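Local coordinates for protein thermostable carboxypeptidase 1 (Pyrococcus furiosus, PDB 1KA2) that removes amino acids one after another from the C-terminus of peptides as a cobalt-dependent M32 metallocarboxypeptidase of broad specificity, at residues G310-L323 / N332-I344. Sequence-based numbering, arbitrary orientation.
Sequences GRSKEFVELIYPVL and NYTPEDVYLYFNI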
ATOM      1  N   GLY A 310      -7.270  27.934  10.941  1.00 38.13           N
ATOM      2  CA  GLY A 310      -6.858  28.251   9.585  1.00 36.76           C
ATOM      3  C   GLY A 310      -7.402  29.512   8.938  1.00 37.28           C
ATOM      4  O   GLY A 310      -6.745  30.076   8.071  1.00 36.53           O
ATOM      5  N   ARG A 311      -8.584  29.968   9.337  1.00 37.07           N
ATOM      6  CA  ARG A 311      -9.143  31.179   8.742  1.00 38.47           C
ATOM      7  C   ARG A 311      -9.038  32.368   9.698  1.00 40.04           C
ATOM      8  O   ARG A 311      -9.565  33.448   9.422  1.00 39.32           O
ATOM      9  CB  ARG A 311     -10.610  30.964   8.328  1.00 38.95           C
ATOM     10  CG  ARG A 311     -10.800  30.009   7.165  1.00 41.92           C
ATOM     11  CD  ARG A 311     -12.266  29.923   6.787  1.00 41.81           C
ATOM     12  NE  ARG A 311     -12.538  28.723   6.004  1.00 42.10           N
ATOM     13  CZ  ARG A 311     -12.359  28.600   4.697  1.00 43.17           C
ATOM     14  NH1 ARG A 311     -11.909  29.608   3.981  1.00 41.80           N
ATOM     15  NH2 ARG A 311     -12.622  27.446   4.106  1.00 44.11           N
ATOM     16  N   SER A 312      -8.354  32.158  10.821  1.00 39.96           N
ATOM     17  CA  SER A 312      -8.169  33.213  11.815  1.00 40.63           C
ATOM     18  C   SER A 312      -7.075  34.180  11.352  1.00 40.86           C
ATOM     19  O   SER A 312      -6.159  33.794  10.618  1.00 38.56           O
ATOM     20  CB  SER A 312      -7.782  32.622  13.179  1.00 39.20           C
ATOM     21  OG  SER A 312      -6.432  32.209  13.189  1.00 41.38           O
ATOM     22  N   LYS A 313      -7.167  35.432  11.785  1.00 40.92           N
ATOM     23  CA  LYS A 313      -6.188  36.448  11.403  1.00 40.80           C
ATOM     24  C   LYS A 313      -4.765  36.048  11.796  1.00 39.51           C
ATOM     25  O   LYS A 313      -3.808  36.301  11.062  1.00 38.44           O
ATOM     26  CB  LYS A 313      -6.557  37.766  12.067  1.00 43.58           C
ATOM     27  CG  LYS A 313      -5.693  38.922  11.650  1.00 48.44           C
ATOM     28  CD  LYS A 313      -5.877  39.167  10.179  1.00 50.12           C
ATOM     29  CE  LYS A 313      -5.150  40.404   9.711  1.00 51.13           C
ATOM     30  NZ  LYS A 313      -5.516  40.678   8.302  1.00 51.81           N
ATOM     31  N   GLU A 314      -4.641  35.416  12.960  1.00 38.66           N
ATOM     32  CA  GLU A 314      -3.348  34.976  13.465  1.00 37.45           C
ATOM     33  C   GLU A 314      -2.667  33.939  12.566  1.00 36.53           C
ATOM     34  O   GLU A 314      -1.475  34.042  12.277  1.00 34.83           O
ATOM     35  CB  GLU A 314      -3.498  34.405  14.878  1.00 39.38           C
ATOM     36  CG  GLU A 314      -3.955  35.382  15.948  1.00 41.18           C
ATOM     37  CD  GLU A 314      -5.416  35.786  15.809  1.00 41.39           C
ATOM     38  OE1 GLU A 314      -6.264  34.919  15.487  1.00 41.91           O
ATOM     39  OE2 GLU A 314      -5.703  36.976  16.042  1.00 43.89           O
ATOM     40  N   PHE A 315      -3.420  32.935  12.128  1.00 37.06           N
ATOM     41  CA  PHE A 315      -2.847  31.910  11.254  1.00 36.16           C
ATOM     42  C   PHE A 315      -2.362  32.586   9.966  1.00 37.58           C
ATOM     43  O   PHE A 315      -1.335  32.224   9.402  1.00 38.66           O
ATOM     44  CB  PHE A 315      -3.889  30.819  10.928  1.00 34.38           C
ATOM     45  CG  PHE A 315      -3.332  29.681  10.108  1.00 34.50           C
ATOM     46  CD1 PHE A 315      -2.540  28.703  10.701  1.00 33.24           C
ATOM     47  CD2 PHE A 315      -3.539  29.637   8.731  1.00 33.62           C
ATOM     48  CE1 PHE A 315      -1.944  27.703   9.936  1.00 32.59           C
ATOM     49  CE2 PHE A 315      -2.952  28.644   7.952  1.00 35.20           C
ATOM     50  CZ  PHE A 315      -2.148  27.668   8.561  1.00 32.50           C
ATOM     51  N   VAL A 316      -3.097  33.597   9.523  1.00 37.78           N
ATOM     52  CA  VAL A 316      -2.736  34.327   8.314  1.00 39.28           C
ATOM     53  C   VAL A 316      -1.410  35.075   8.480  1.00 41.78           C
ATOM     54  O   VAL A 316      -0.582  35.098   7.559  1.00 41.22           O
ATOM     55  CB  VAL A 316      -3.853  35.326   7.905  1.00 38.93           C
ATOM     56  CG1 VAL A 316      -3.297  36.361   6.912  1.00 35.10           C
ATOM     57  CG2 VAL A 316      -5.031  34.541   7.299  1.00 38.17           C
ATOM     58  N   GLU A 317      -1.227  35.711   9.638  1.00 42.90           N
ATOM     59  CA  GLU A 317       0.008  36.451   9.917  1.00 44.65           C
ATOM     60  C   GLU A 317       1.179  35.486  10.001  1.00 43.82           C
ATOM     61  O   GLU A 317       2.258  35.779   9.511  1.00 43.56           O
ATOM     62  CB  GLU A 317      -0.100  37.231  11.228  1.00 46.16           C
ATOM     63  CG  GLU A 317      -1.083  38.381  11.188  1.00 52.26           C
ATOM     64  CD  GLU A 317      -1.313  39.017  12.553  1.00 55.50           C
ATOM     65  OE1 GLU A 317      -2.108  39.983  12.629  1.00 57.15           O
ATOM     66  OE2 GLU A 317      -0.699  38.545  13.536  1.00 57.00           O
ATOM     67  N   LEU A 318       0.946  34.329  10.609  1.00 44.17           N
ATOM     68  CA  LEU A 318       1.969  33.297  10.760  1.00 42.78           C
ATOM     69  C   LEU A 318       2.506  32.742   9.446  1.00 42.28           C
ATOM     70  O   LEU A 318       3.703  32.490   9.305  1.00 40.98           O
ATOM     71  CB  LEU A 318       1.400  32.137  11.580  1.00 40.49           C
ATOM     72  CG  LEU A 318       2.256  30.863  11.580  1.00 39.97           C
ATOM     73  CD1 LEU A 318       3.617  31.163  12.224  1.00 36.26           C
ATOM     74  CD2 LEU A 318       1.511  29.746  12.321  1.00 37.32           C
ATOM     75  N   ILE A 319       1.606  32.539   8.490  1.00 43.66           N
ATOM     76  CA  ILE A 319       1.964  31.977   7.189  1.00 44.79           C
ATOM     77  C   ILE A 319       2.301  33.034   6.134  1.00 44.59           C
ATOM     78  O   ILE A 319       2.964  32.744   5.125  1.00 42.80           O
ATOM     79  CB  ILE A 319       0.802  31.112   6.643  1.00 45.27           C
ATOM     80  CG1 ILE A 319       0.202  30.277   7.772  1.00 48.03           C
ATOM     81  CG2 ILE A 319       1.296  30.196   5.527  1.00 48.70           C
ATOM     82  CD1 ILE A 319       1.199  29.447   8.547  1.00 49.03           C
ATOM     83  N   TYR A 320       1.846  34.261   6.376  1.00 44.41           N
ATOM     84  CA  TYR A 320       2.058  35.362   5.443  1.00 44.31           C
ATOM     85  C   TYR A 320       3.474  35.427   4.859  1.00 44.29           C
ATOM     86  O   TYR A 320       3.647  35.464   3.640  1.00 44.97           O
ATOM     87  CB  TYR A 320       1.708  36.704   6.108  1.00 44.73           C
ATOM     88  CG  TYR A 320       1.811  37.867   5.159  1.00 43.59           C
ATOM     89  CD1 TYR A 320       0.971  37.953   4.050  1.00 43.62           C
ATOM     90  CD2 TYR A 320       2.789  38.848   5.327  1.00 44.00           C
ATOM     91  CE1 TYR A 320       1.102  38.978   3.131  1.00 46.32           C
ATOM     92  CE2 TYR A 320       2.930  39.884   4.410  1.00 45.26           C
ATOM     93  CZ  TYR A 320       2.083  39.940   3.312  1.00 46.66           C
ATOM     94  OH  TYR A 320       2.209  40.949   2.384  1.00 50.43           O
ATOM     95  N   PRO A 321       4.504  35.441   5.718  1.00 43.99           N
ATOM     96  CA  PRO A 321       5.862  35.507   5.168  1.00 44.79           C
ATOM     97  C   PRO A 321       6.212  34.351   4.230  1.00 44.66           C
ATOM     98  O   PRO A 321       6.911  34.541   3.232  1.00 44.41           O
ATOM     99  CB  PRO A 321       6.748  35.567   6.419  1.00 42.72           C
ATOM    100  CG  PRO A 321       5.890  34.973   7.503  1.00 45.24           C
ATOM    101  CD  PRO A 321       4.519  35.495   7.189  1.00 43.50           C
ATOM    102  N   VAL A 322       5.708  33.163   4.547  1.00 44.33           N
ATOM    103  CA  VAL A 322       5.963  31.980   3.738  1.00 42.07           C
ATOM    104  C   VAL A 322       5.293  32.096   2.376  1.00 40.76           C
ATOM    105  O   VAL A 322       5.830  31.637   1.365  1.00 39.34           O
ATOM    106  CB  VAL A 322       5.454  30.719   4.442  1.00 42.01           C
ATOM    107  CG1 VAL A 322       5.705  29.497   3.573  1.00 40.74           C
ATOM    108  CG2 VAL A 322       6.156  30.576   5.781  1.00 43.78           C
ATOM    109  N   LEU A 323       4.112  32.703   2.360  1.00 40.64           N
ATOM    110  CA  LEU A 323       3.377  32.902   1.120  1.00 40.93           C
ATOM    111  C   LEU A 323       4.177  33.846   0.212  1.00 41.47           C
ATOM    112  O   LEU A 323       4.277  33.632  -0.994  1.00 39.99           O
ATOM    113  CB  LEU A 323       1.994  33.508   1.415  1.00 39.27           C
ATOM    114  CG  LEU A 323       0.946  32.657   2.140  1.00 40.76           C
ATOM    115  CD1 LEU A 323      -0.360  33.448   2.245  1.00 40.08           C
ATOM    116  CD2 LEU A 323       0.707  31.355   1.383  1.00 39.14           C
ATOM    117  N   ASN A 332       1.871  41.676  -4.348  1.00 55.19           N
ATOM    118  CA  ASN A 332       0.846  42.654  -4.663  1.00 54.44           C
ATOM    119  C   ASN A 332      -0.270  42.625  -3.627  1.00 53.29           C
ATOM    120  O   ASN A 332      -1.245  43.365  -3.747  1.00 53.80           O
ATOM    121  CB  ASN A 332       0.257  42.371  -6.049  1.00 56.04           C
ATOM    122  CG  ASN A 332       1.249  42.597  -7.160  1.00 58.40           C
ATOM    123  OD1 ASN A 332       1.703  43.721  -7.374  1.00 59.42           O
ATOM    124  ND2 ASN A 332       1.597  41.533  -7.877  1.00 57.14           N
ATOM    125  N   TYR A 333      -0.145  41.752  -2.630  1.00 50.66           N
ATOM    126  CA  TYR A 333      -1.169  41.663  -1.598  1.00 49.08           C
ATOM    127  C   TYR A 333      -0.632  41.786  -0.178  1.00 48.56           C
ATOM    128  O   TYR A 333       0.534  41.488   0.097  1.00 48.27           O
ATOM    129  CB  TYR A 333      -1.967  40.359  -1.729  1.00 47.05           C
ATOM    130  CG  TYR A 333      -2.551  40.128  -3.100  1.00 44.99           C
ATOM    131  CD1 TYR A 333      -1.789  39.536  -4.109  1.00 43.43           C
ATOM    132  CD2 TYR A 333      -3.857  40.523  -3.399  1.00 43.59           C
ATOM    133  CE1 TYR A 333      -2.315  39.339  -5.388  1.00 42.54           C
ATOM    134  CE2 TYR A 333      -4.392  40.330  -4.677  1.00 42.97           C
ATOM    135  CZ  TYR A 333      -3.616  39.737  -5.661  1.00 42.77           C
ATOM    136  OH  TYR A 333      -4.148  39.527  -6.908  1.00 44.34           O
ATOM    137  N   THR A 334      -1.505  42.222   0.725  1.00 48.36           N
ATOM    138  CA  THR A 334      -1.141  42.392   2.130  1.00 48.67           C
ATOM    139  C   THR A 334      -1.782  41.276   2.948  1.00 49.59           C
ATOM    140  O   THR A 334      -2.624  40.531   2.442  1.00 49.16           O
ATOM    141  CB  THR A 334      -1.677  43.715   2.674  1.00 48.34           C
ATOM    142  OG1 THR A 334      -3.070  43.566   2.975  1.00 46.14           O
ATOM    143  CG2 THR A 334      -1.508  44.811   1.634  1.00 48.02           C
ATOM    144  N   PRO A 335      -1.387  41.138   4.224  1.00 49.91           N
ATOM    145  CA  PRO A 335      -1.964  40.094   5.076  1.00 50.74           C
ATOM    146  C   PRO A 335      -3.479  40.223   5.279  1.00 51.41           C
ATOM    147  O   PRO A 335      -4.157  39.227   5.558  1.00 50.38           O
ATOM    148  CB  PRO A 335      -1.170  40.220   6.384  1.00 50.41           C
ATOM    149  CG  PRO A 335      -0.619  41.609   6.338  1.00 51.83           C
ATOM    150  CD  PRO A 335      -0.255  41.789   4.899  1.00 49.92           C
ATOM    151  N   GLU A 336      -4.008  41.441   5.147  1.00 51.18           N
ATOM    152  CA  GLU A 336      -5.452  41.654   5.289  1.00 50.65           C
ATOM    153  C   GLU A 336      -6.109  41.100   4.030  1.00 48.80           C
ATOM    154  O   GLU A 336      -7.206  40.550   4.074  1.00 49.76           O
ATOM    155  CB  GLU A 336      -5.792  43.145   5.430  1.00 51.39           C
ATOM    156  CG  GLU A 336      -6.205  43.582   6.839  1.00 53.85           C
ATOM    157  CD  GLU A 336      -7.518  42.960   7.315  1.00 54.34           C
ATOM    158  OE1 GLU A 336      -8.557  43.150   6.645  1.00 54.47           O
ATOM    159  OE2 GLU A 336      -7.513  42.289   8.371  1.00 53.87           O
ATOM    160  N   ASP A 337      -5.425  41.258   2.905  1.00 47.85           N
ATOM    161  CA  ASP A 337      -5.922  40.755   1.634  1.00 48.15           C
ATOM    162  C   ASP A 337      -6.051  39.242   1.723  1.00 46.06           C
ATOM    163  O   ASP A 337      -6.987  38.656   1.187  1.00 46.38           O
ATOM    164  CB  ASP A 337      -4.960  41.119   0.501  1.00 51.32           C
ATOM    165  CG  ASP A 337      -5.241  42.487  -0.090  1.00 52.27           C
ATOM    166  OD1 ASP A 337      -4.328  43.056  -0.727  1.00 52.25           O
ATOM    167  OD2 ASP A 337      -6.377  42.982   0.069  1.00 54.71           O
ATOM    168  N   VAL A 338      -5.097  38.614   2.402  1.00 43.72           N
ATOM    169  CA  VAL A 338      -5.121  37.170   2.556  1.00 42.47           C
ATOM    170  C   VAL A 338      -6.238  36.820   3.521  1.00 42.35           C
ATOM    171  O   VAL A 338      -6.948  35.833   3.328  1.00 40.31           O
ATOM    172  CB  VAL A 338      -3.773  36.624   3.093  1.00 41.45           C
ATOM    173  CG1 VAL A 338      -3.853  35.109   3.247  1.00 38.54           C
ATOM    174  CG2 VAL A 338      -2.633  37.000   2.130  1.00 38.27           C
ATOM    175  N   TYR A 339      -6.403  37.639   4.556  1.00 42.64           N
ATOM    176  CA  TYR A 339      -7.462  37.389   5.519  1.00 42.89           C
ATOM    177  C   TYR A 339      -8.832  37.401   4.840  1.00 42.84           C
ATOM    178  O   TYR A 339      -9.553  36.408   4.896  1.00 45.02           O
ATOM    179  CB  TYR A 339      -7.466  38.428   6.640  1.00 42.17           C
ATOM    180  CG  TYR A 339      -8.531  38.128   7.662  1.00 41.47           C
ATOM    181  CD1 TYR A 339      -8.350  37.118   8.605  1.00 42.49           C
ATOM    182  CD2 TYR A 339      -9.760  38.790   7.634  1.00 42.59           C
ATOM    183  CE1 TYR A 339      -9.369  36.770   9.495  1.00 44.61           C
ATOM    184  CE2 TYR A 339     -10.787  38.447   8.516  1.00 43.61           C
ATOM    185  CZ  TYR A 339     -10.587  37.439   9.442  1.00 44.37           C
ATOM    186  OH  TYR A 339     -11.602  37.089  10.309  1.00 48.10           O
ATOM    187  N   LEU A 340      -9.193  38.519   4.208  1.00 41.09           N
ATOM    188  CA  LEU A 340     -10.490  38.633   3.537  1.00 40.29           C
ATOM    189  C   LEU A 340     -10.698  37.484   2.544  1.00 39.46           C
ATOM    190  O   LEU A 340     -11.799  36.956   2.400  1.00 38.26           O
ATOM    191  CB  LEU A 340     -10.599  39.988   2.817  1.00 39.98           C
ATOM    192  CG  LEU A 340     -10.565  41.247   3.707  1.00 43.41           C
ATOM    193  CD1 LEU A 340     -10.515  42.495   2.833  1.00 42.09           C
ATOM    194  CD2 LEU A 340     -11.794  41.288   4.623  1.00 40.75           C
ATOM    195  N   TYR A 341      -9.622  37.102   1.869  1.00 39.13           N
ATOM    196  CA  TYR A 341      -9.642  36.013   0.901  1.00 38.00           C
ATOM    197  C   TYR A 341     -10.056  34.714   1.602  1.00 37.54           C
ATOM    198  O   TYR A 341     -10.971  34.021   1.151  1.00 38.57           O
ATOM    199  CB  TYR A 341      -8.243  35.901   0.286  1.00 37.61           C
ATOM    200  CG  TYR A 341      -7.976  34.698  -0.577  1.00 36.76           C
ATOM    201  CD1 TYR A 341      -8.876  34.301  -1.568  1.00 36.68           C
ATOM    202  CD2 TYR A 341      -6.786  33.983  -0.439  1.00 36.41           C
ATOM    203  CE1 TYR A 341      -8.596  33.222  -2.400  1.00 35.05           C
ATOM    204  CE2 TYR A 341      -6.491  32.904  -1.263  1.00 37.16           C
ATOM    205  CZ  TYR A 341      -7.399  32.527  -2.243  1.00 37.31           C
ATOM    206  OH  TYR A 341      -7.092  31.467  -3.068  1.00 34.29           O
ATOM    207  N   PHE A 342      -9.405  34.410   2.724  1.00 35.09           N
ATOM    208  CA  PHE A 342      -9.693  33.198   3.494  1.00 36.17           C
ATOM    209  C   PHE A 342     -11.076  33.177   4.142  1.00 36.79           C
ATOM    210  O   PHE A 342     -11.525  32.134   4.607  1.00 38.08           O
ATOM    211  CB  PHE A 342      -8.655  33.023   4.611  1.00 34.19           C
ATOM    212  CG  PHE A 342      -7.392  32.316   4.188  1.00 33.01           C
ATOM    213  CD1 PHE A 342      -6.939  32.378   2.878  1.00 31.29           C
ATOM    214  CD2 PHE A 342      -6.632  31.622   5.128  1.00 32.50           C
ATOM    215  CE1 PHE A 342      -5.749  31.763   2.511  1.00 33.52           C
ATOM    216  CE2 PHE A 342      -5.441  31.005   4.770  1.00 30.92           C
ATOM    217  CZ  PHE A 342      -5.000  31.077   3.457  1.00 32.36           C
ATOM    218  N   ASN A 343     -11.750  34.321   4.180  1.00 37.07           N
ATOM    219  CA  ASN A 343     -13.051  34.396   4.831  1.00 35.22           C
ATOM    220  C   ASN A 343     -14.186  34.919   3.979  1.00 36.30           C
ATOM    221  O   ASN A 343     -15.210  35.343   4.504  1.00 37.24           O
ATOM    222  CB  ASN A 343     -12.934  35.250   6.086  1.00 34.86           C
ATOM    223  CG  ASN A 343     -12.171  34.555   7.188  1.00 32.92           C
ATOM    224  OD1 ASN A 343     -12.762  33.952   8.070  1.00 31.81           O
ATOM    225  ND2 ASN A 343     -10.846  34.622   7.132  1.00 34.03           N
ATOM    226  N   ILE A 344     -14.012  34.894   2.668  1.00 37.69           N
ATOM    227  CA  ILE A 344     -15.059  35.353   1.780  1.00 38.13           C
ATOM    228  C   ILE A 344     -16.374  34.670   2.149  1.00 40.24           C
ATOM    229  O   ILE A 344     -16.389  33.575   2.722  1.00 38.70           O
ATOM    230  CB  ILE A 344     -14.694  35.047   0.318  1.00 38.88           C
ATOM    231  CG1 ILE A 344     -13.634  36.044  -0.151  1.00 40.16           C
ATOM    232  CG2 ILE A 344     -15.927  35.104  -0.565  1.00 38.83           C
ATOM    233  CD1 ILE A 344     -13.240  35.882  -1.588  1.00 42.46           C
TER
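The backbone oxygen of R311 is gripped by two donors, the amide of N343 across the contact and, from beyond it, the ammonium of K497. N343 ND2 approaches R311 O at 2.9 Å, in the carbonyl plane and on a lone pair, with an N-H...O angle of 166°. The same ND2 also donates to Y339 O, 3.1 Å away, so two carbonyls fix the rotation of the amide. R311 donates in turn to the neighbouring carbonyl: its chain, extended from CG to NE, brings NH1 2.6 Å from F342 O, while N307 holds NE.

At the start of helix 313-323, K313 bends at chi2 (63°), laying CD alongside Y339 CD1 and CG and bringing NZ to E336 OE2. NZ lies 2.6 Å from OE2 and meets the carboxylate from above its plane, forming a salt bridge. One turn on from K313, V316 is a knob among P335, V338, Y339 and F342, where its CG1 lies 3.9 Å from V338 CB. At the far end P335 CD sits over one face of the Y320 ring in a CH-pi contact, 3.7 Å from the centroid, and Y320 OH donates to Y333 O. A leucine in place of Y320 would probably leave Y333 O without this donor and P335 without its aromatic face.

Helices 313-323 and 335-342 pack with 128° between their N-to-C directions, with helix 261-278, carrying the HEXXH motif, touched by R311, L323 and F342. Polar bonds at both ends of an apolar middle thus probably help to set where along each other the two helices lie, beside the metal-binding helix.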